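PDB 2GKP: DUF1436 domain-containing protein from Neisseria meningitidis, which is of unknown function but probably acts as an immunity protein that neutralises the toxin of a contact-dependent growth inhibition system. Local coordinates for residues Met4-Ala14 / Leu59-Thr67. Sequence-based numbering, arbitrary orientation.
Sequences MTFNQEQDYWA and LQALANSRT
Strand Asp11-Ala14 passes the end of helix Leu59-Ala63 at a closest axis distance of 7.0 Å, their N-to-C directions 128° apart, and the CA atoms of Tyr12 and Ser65, just beyond the helix, are the nearest across the segments, 5.3 Å apart. There the Trp13 N-H points almost straight (169°) at Ser65 OG, 3.0 Å from N; with chi1 at 176°, OG lies anti to its own backbone N, and it also bonds Trp28 O on the neighbouring strand. Leu62 CD2 lies 3.6 Å from Trp13 C and also touches Ala14 CB, while Tyr12 CD1 comes within 3.3 Å of Leu62 O. The helix thus packs on the antiparallel sheet of this CdiI-family fold, whose strand 11-18 pairs with 23-30 and 112-119. The N-terminal arm folds back through a type II turn, Asn7 to Gln10, and Asn7 N bonds Tyr12 OH at 2.7 Å; Phe6 CD1 sits 3.6 Å above the centre of one Tyr12 face. Phe6 CE1 reaches the helix, near Ala63 CA. Met4, a selenomethionine, sets SE against Leu59 CB and CE against Ala63 CB. Water links Thr5 O to Ala63 O; another joins Asp11 O and Ser65 O and accepts from Gln10 NE2 and Thr67 OG1, which also hydrogen-bonds Tyr34 OH.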
HETATM    1  N   MSE A   4     -17.341  -0.907  -7.552  0.50 31.57           N
HETATM    2  CA  MSE A   4     -16.253  -1.910  -7.786  0.50 31.13           C
HETATM    3  C   MSE A   4     -16.612  -3.288  -7.280  0.50 31.22           C
HETATM    4  O   MSE A   4     -17.432  -3.443  -6.379  0.50 30.99           O
HETATM    5  CB  MSE A   4     -14.907  -1.458  -7.199  0.50 31.08           C
HETATM    6  CG  MSE A   4     -14.980  -0.268  -6.254  0.50 31.61           C
HETATM    7 SE   MSE A   4     -13.280   0.676  -6.135  0.40 32.42          SE
HETATM    8  CE  MSE A   4     -12.763   0.682  -8.017  0.50 30.71           C
ATOM      9  N   THR A   5     -15.982  -4.291  -7.882  1.00 31.38           N
ATOM     10  CA  THR A   5     -16.315  -5.673  -7.606  1.00 31.81           C
ATOM     11  C   THR A   5     -15.276  -6.221  -6.663  1.00 30.33           C
ATOM     12  O   THR A   5     -14.082  -6.284  -6.979  1.00 31.35           O
ATOM     13  CB  THR A   5     -16.405  -6.513  -8.893  1.00 32.38           C
ATOM     14  OG1 THR A   5     -17.330  -5.883  -9.776  1.00 36.00           O
ATOM     15  CG2 THR A   5     -16.898  -7.932  -8.612  1.00 33.40           C
ATOM     16  N   PHE A   6     -15.752  -6.559  -5.476  1.00 28.11           N
ATOM     17  CA  PHE A   6     -14.990  -7.329  -4.519  1.00 26.60           C
ATOM     18  C   PHE A   6     -15.747  -8.641  -4.302  1.00 26.97           C
ATOM     19  O   PHE A   6     -16.957  -8.626  -4.086  1.00 28.41           O
ATOM     20  CB  PHE A   6     -14.860  -6.533  -3.214  1.00 24.81           C
ATOM     21  CG  PHE A   6     -14.055  -5.259  -3.351  1.00 20.51           C
ATOM     22  CD1 PHE A   6     -12.705  -5.309  -3.703  1.00 19.98           C
ATOM     23  CD2 PHE A   6     -14.660  -4.023  -3.139  1.00 18.62           C
ATOM     24  CE1 PHE A   6     -11.956  -4.136  -3.797  1.00 17.31           C
ATOM     25  CE2 PHE A   6     -13.917  -2.830  -3.251  1.00 18.98           C
ATOM     26  CZ  PHE A   6     -12.559  -2.910  -3.586  1.00 16.37           C
ATOM     27  N   ASN A   7     -15.035  -9.757  -4.401  1.00 27.87           N
ATOM     28  CA  ASN A   7     -15.610 -11.090  -4.240  1.00 28.41           C
ATOM     29  C   ASN A   7     -15.552 -11.595  -2.810  1.00 29.44           C
ATOM     30  O   ASN A   7     -14.591 -11.331  -2.074  1.00 29.12           O
ATOM     31  CB  ASN A   7     -14.879 -12.088  -5.128  1.00 28.34           C
ATOM     32  CG  ASN A   7     -14.993 -11.757  -6.590  1.00 29.39           C
ATOM     33  OD1 ASN A   7     -16.064 -11.399  -7.071  1.00 31.28           O
ATOM     34  ND2 ASN A   7     -13.887 -11.882  -7.315  1.00 29.51           N
ATOM     35  N   GLN A   8     -16.576 -12.342  -2.417  1.00 29.85           N
ATOM     36  CA  GLN A   8     -16.590 -12.958  -1.107  1.00 30.37           C
ATOM     37  C   GLN A   8     -15.492 -14.002  -1.008  1.00 29.54           C
ATOM     38  O   GLN A   8     -15.186 -14.711  -1.976  1.00 30.23           O
ATOM     39  CB  GLN A   8     -17.982 -13.537  -0.813  1.00 31.51           C
ATOM     40  CG  GLN A   8     -18.491 -13.195   0.595  1.00 34.56           C
ATOM     41  CD  GLN A   8     -18.591 -11.676   0.936  1.00 38.77           C
ATOM     42  OE1 GLN A   8     -19.024 -11.321   2.041  1.00 39.02           O
ATOM     43  NE2 GLN A   8     -18.193 -10.799   0.010  1.00 39.26           N
ATOM     44  N   GLU A   9     -14.875 -14.059   0.160  1.00 28.18           N
ATOM     45  CA  GLU A   9     -13.763 -14.955   0.456  1.00 27.82           C
ATOM     46  C   GLU A   9     -12.441 -14.543  -0.170  1.00 25.82           C
ATOM     47  O   GLU A   9     -11.406 -15.092   0.212  1.00 27.71           O
ATOM     48  CB  GLU A   9     -14.090 -16.434   0.140  1.00 28.57           C
ATOM     49  CG  GLU A   9     -15.339 -16.986   0.855  1.00 31.02           C
ATOM     50  CD  GLU A   9     -15.394 -16.698   2.357  1.00 33.70           C
ATOM     51  OE1 GLU A   9     -14.377 -16.867   3.068  1.00 35.60           O
ATOM     52  OE2 GLU A   9     -16.481 -16.313   2.836  1.00 37.46           O
ATOM     53  N   GLN A  10     -12.462 -13.562  -1.078  1.00 23.30           N
ATOM     54  CA  GLN A  10     -11.221 -13.100  -1.720  1.00 21.05           C
ATOM     55  C   GLN A  10     -10.568 -11.993  -0.891  1.00 19.59           C
ATOM     56  O   GLN A  10     -11.243 -11.128  -0.322  1.00 21.10           O
ATOM     57  CB  GLN A  10     -11.480 -12.609  -3.148  1.00 21.24           C
ATOM     58  CG  GLN A  10     -10.243 -12.456  -4.028  1.00 21.27           C
ATOM     59  CD  GLN A  10     -10.593 -12.210  -5.490  1.00 24.36           C
ATOM     60  OE1 GLN A  10     -11.619 -12.723  -6.008  1.00 25.58           O
ATOM     61  NE2 GLN A  10      -9.758 -11.439  -6.165  1.00 22.36           N
ATOM     62  N   ASP A  11      -9.256 -12.080  -0.814  1.00 18.45           N
ATOM     63  CA  ASP A  11      -8.440 -11.074  -0.141  1.00 16.39           C
ATOM     64  C   ASP A  11      -7.953 -10.017  -1.109  1.00 15.79           C
ATOM     65  O   ASP A  11      -7.481 -10.352  -2.182  1.00 15.38           O
ATOM     66  CB  ASP A  11      -7.221 -11.753   0.497  1.00 18.48           C
ATOM     67  CG  ASP A  11      -7.627 -12.775   1.532  1.00 19.94           C
ATOM     68  OD1 ASP A  11      -8.212 -12.367   2.563  1.00 19.82           O
ATOM     69  OD2 ASP A  11      -7.373 -13.978   1.279  1.00 23.21           O
ATOM     70  N   TYR A  12      -8.040  -8.752  -0.694  1.00 13.30           N
ATOM     71  CA  TYR A  12      -7.478  -7.661  -1.471  1.00 12.53           C
ATOM     72  C   TYR A  12      -6.553  -6.884  -0.566  1.00 11.65           C
ATOM     73  O   TYR A  12      -6.905  -6.595   0.579  1.00 12.40           O
ATOM     74  CB  TYR A  12      -8.597  -6.742  -2.003  1.00 12.45           C
ATOM     75  CG  TYR A  12      -9.646  -7.466  -2.818  1.00 12.74           C
ATOM     76  CD1 TYR A  12      -9.561  -7.484  -4.197  1.00 13.61           C
ATOM     77  CD2 TYR A  12     -10.670  -8.179  -2.201  1.00 13.98           C
ATOM     78  CE1 TYR A  12     -10.514  -8.179  -4.980  1.00 15.74           C
ATOM     79  CE2 TYR A  12     -11.619  -8.868  -2.962  1.00 16.10           C
ATOM     80  CZ  TYR A  12     -11.520  -8.851  -4.339  1.00 14.73           C
ATOM     81  OH  TYR A  12     -12.449  -9.521  -5.113  1.00 18.18           O
ATOM     82  N   TRP A  13      -5.395  -6.507  -1.111  1.00 12.11           N
ATOM     83  CA  TRP A  13      -4.415  -5.785  -0.338  1.00 11.05           C
ATOM     84  C   TRP A  13      -3.892  -4.544  -1.058  1.00 11.45           C
ATOM     85  O   TRP A  13      -3.812  -4.508  -2.303  1.00 12.15           O
ATOM     86  CB  TRP A  13      -3.227  -6.698  -0.026  1.00 12.13           C
ATOM     87  CG  TRP A  13      -3.456  -7.730   1.023  1.00 12.20           C
ATOM     88  CD1 TRP A  13      -4.062  -8.948   0.869  1.00 13.60           C
ATOM     89  CD2 TRP A  13      -2.982  -7.687   2.378  1.00 13.28           C
ATOM     90  NE1 TRP A  13      -4.002  -9.657   2.052  1.00 14.43           N
ATOM     91  CE2 TRP A  13      -3.376  -8.892   3.001  1.00 13.54           C
ATOM     92  CE3 TRP A  13      -2.302  -6.720   3.141  1.00 14.25           C
ATOM     93  CZ2 TRP A  13      -3.066  -9.177   4.335  1.00 15.23           C
ATOM     94  CZ3 TRP A  13      -2.005  -7.010   4.470  1.00 16.18           C
ATOM     95  CH2 TRP A  13      -2.373  -8.237   5.051  1.00 15.75           C
ATOM     96  N   ALA A  14      -3.486  -3.547  -0.252  1.00 11.35           N
ATOM     97  CA  ALA A  14      -2.911  -2.319  -0.784  1.00 11.05           C
ATOM     98  C   ALA A  14      -2.049  -1.677   0.259  1.00 10.45           C
ATOM     99  O   ALA A  14      -2.092  -2.036   1.424  1.00 11.63           O
ATOM    100  CB  ALA A  14      -4.014  -1.302  -1.256  1.00 11.66           C
ATOM    101  N   LEU A  59      -9.502   2.476  -2.416  1.00 13.47           N
ATOM    102  CA  LEU A  59     -10.462   1.463  -2.958  1.00 13.51           C
ATOM    103  C   LEU A  59     -10.104   1.012  -4.383  1.00 14.02           C
ATOM    104  O   LEU A  59     -10.203  -0.197  -4.719  1.00 13.79           O
ATOM    105  CB  LEU A  59     -11.910   1.964  -2.897  1.00 13.77           C
ATOM    106  CG  LEU A  59     -12.471   2.078  -1.487  1.00 14.10           C
ATOM    107  CD1 LEU A  59     -13.740   2.947  -1.505  1.00 15.78           C
ATOM    108  CD2 LEU A  59     -12.784   0.697  -0.886  1.00 15.79           C
ATOM    109  N   GLN A  60      -9.662   1.951  -5.240  1.00 14.83           N
ATOM    110  CA  GLN A  60      -9.255   1.591  -6.596  0.50 14.93           C
ATOM    111  C   GLN A  60      -8.029   0.669  -6.543  1.00 14.68           C
ATOM    112  O   GLN A  60      -7.882  -0.286  -7.296  1.00 16.38           O
ATOM    113  CB  GLN A  60      -8.952   2.862  -7.409  0.50 15.59           C
ATOM    114  CG  GLN A  60     -10.223   3.681  -7.725  0.50 17.12           C
ATOM    115  CD  GLN A  60      -9.988   5.097  -8.272  0.50 19.78           C
ATOM    116  OE1 GLN A  60      -8.903   5.699  -8.146  0.50 22.39           O
ATOM    117  NE2 GLN A  60     -11.035   5.635  -8.901  0.50 19.10           N
ATOM    118  N   ALA A  61      -7.092   0.999  -5.666  1.00 14.16           N
ATOM    119  CA  ALA A  61      -5.896   0.160  -5.536  1.00 13.55           C
ATOM    120  C   ALA A  61      -6.235  -1.251  -5.068  1.00 13.73           C
ATOM    121  O   ALA A  61      -5.708  -2.237  -5.604  1.00 14.19           O
ATOM    122  CB  ALA A  61      -4.870   0.810  -4.584  1.00 13.58           C
ATOM    123  N   LEU A  62      -7.135  -1.356  -4.096  1.00 13.54           N
ATOM    124  CA  LEU A  62      -7.570  -2.661  -3.623  1.00 13.19           C
ATOM    125  C   LEU A  62      -8.266  -3.442  -4.727  1.00 13.78           C
ATOM    126  O   LEU A  62      -8.050  -4.646  -4.832  1.00 13.78           O
ATOM    127  CB  LEU A  62      -8.508  -2.508  -2.435  1.00 12.44           C
ATOM    128  CG  LEU A  62      -7.918  -2.073  -1.081  1.00 12.28           C
ATOM    129  CD1 LEU A  62      -8.974  -1.538  -0.146  1.00 13.06           C
ATOM    130  CD2 LEU A  62      -7.209  -3.237  -0.445  1.00 11.90           C
ATOM    131  N   ALA A  63      -9.076  -2.773  -5.541  1.00 13.68           N
ATOM    132  CA  ALA A  63      -9.833  -3.487  -6.588  1.00 14.46           C
ATOM    133  C   ALA A  63      -8.911  -4.159  -7.583  1.00 15.23           C
ATOM    134  O   ALA A  63      -9.289  -5.169  -8.221  1.00 16.48           O
ATOM    135  CB  ALA A  63     -10.784  -2.557  -7.277  1.00 16.16           C
ATOM    136  N   ASN A  64      -7.716  -3.602  -7.747  1.00 15.34           N
ATOM    137  CA  ASN A  64      -6.744  -4.183  -8.663  1.00 14.68           C
ATOM    138  C   ASN A  64      -5.848  -5.268  -8.045  1.00 14.99           C
ATOM    139  O   ASN A  64      -5.034  -5.865  -8.736  1.00 14.81           O
ATOM    140  CB  ASN A  64      -5.837  -3.100  -9.264  1.00 14.87           C
ATOM    141  CG  ASN A  64      -6.530  -2.289 -10.311  1.00 16.58           C
ATOM    142  OD1 ASN A  64      -7.409  -2.794 -10.998  1.00 19.22           O
ATOM    143  ND2 ASN A  64      -6.134  -1.038 -10.465  1.00 17.09           N
ATOM    144  N   SER A  65      -6.002  -5.516  -6.744  1.00 13.54           N
ATOM    145  CA  SER A  65      -5.180  -6.517  -6.063  1.00 13.68           C
ATOM    146  C   SER A  65      -5.372  -7.915  -6.652  1.00 14.25           C
ATOM    147  O   SER A  65      -6.508  -8.425  -6.677  1.00 15.68           O
ATOM    148  CB  SER A  65      -5.527  -6.499  -4.574  1.00 12.69           C
ATOM    149  OG  SER A  65      -4.828  -7.515  -3.849  1.00 13.05           O
ATOM    150  N   ARG A  66      -4.270  -8.547  -7.066  1.00 14.20           N
ATOM    151  CA  ARG A  66      -4.376  -9.856  -7.726  1.00 15.86           C
ATOM    152  C   ARG A  66      -4.097 -10.974  -6.716  1.00 16.22           C
ATOM    153  O   ARG A  66      -3.166 -10.878  -5.883  1.00 17.12           O
ATOM    154  CB  ARG A  66      -3.411  -9.974  -8.910  1.00 15.56           C
ATOM    155  CG  ARG A  66      -3.689  -9.013 -10.027  1.00 16.79           C
ATOM    156  CD  ARG A  66      -2.708  -9.225 -11.219  1.00 16.66           C
ATOM    157  NE  ARG A  66      -1.310  -8.874 -10.957  1.00 18.39           N
ATOM    158  CZ  ARG A  66      -0.266  -9.320 -11.658  1.00 17.01           C
ATOM    159  NH1 ARG A  66      -0.423 -10.198 -12.656  1.00 20.30           N
ATOM    160  NH2 ARG A  66       0.963  -8.924 -11.377  1.00 17.91           N
ATOM    161  N   THR A  67      -4.900 -12.038  -6.779  1.00 16.42           N
ATOM    162  CA  THR A  67      -4.596 -13.259  -6.031  1.00 15.90           C
ATOM    163  C   THR A  67      -4.243 -14.332  -7.045  1.00 16.87           C
ATOM    164  O   THR A  67      -5.045 -14.646  -7.938  1.00 18.89           O
ATOM    165  CB  THR A  67      -5.803 -13.720  -5.189  1.00 16.34           C
ATOM    166  OG1 THR A  67      -6.077 -12.749  -4.176  1.00 15.47           O
ATOM    167  CG2 THR A  67      -5.529 -15.070  -4.512  1.00 18.47           C
TER
HETATM  168  O   HOH W   1     -11.872  -6.175  -8.460  1.00 26.81           O
HETATM  169  O   HOH W   2      -7.318 -10.437  -4.851  1.00 15.93           O
HETATM  170  O   HOH W   3      -7.685 -14.068  -2.275  1.00 24.15           O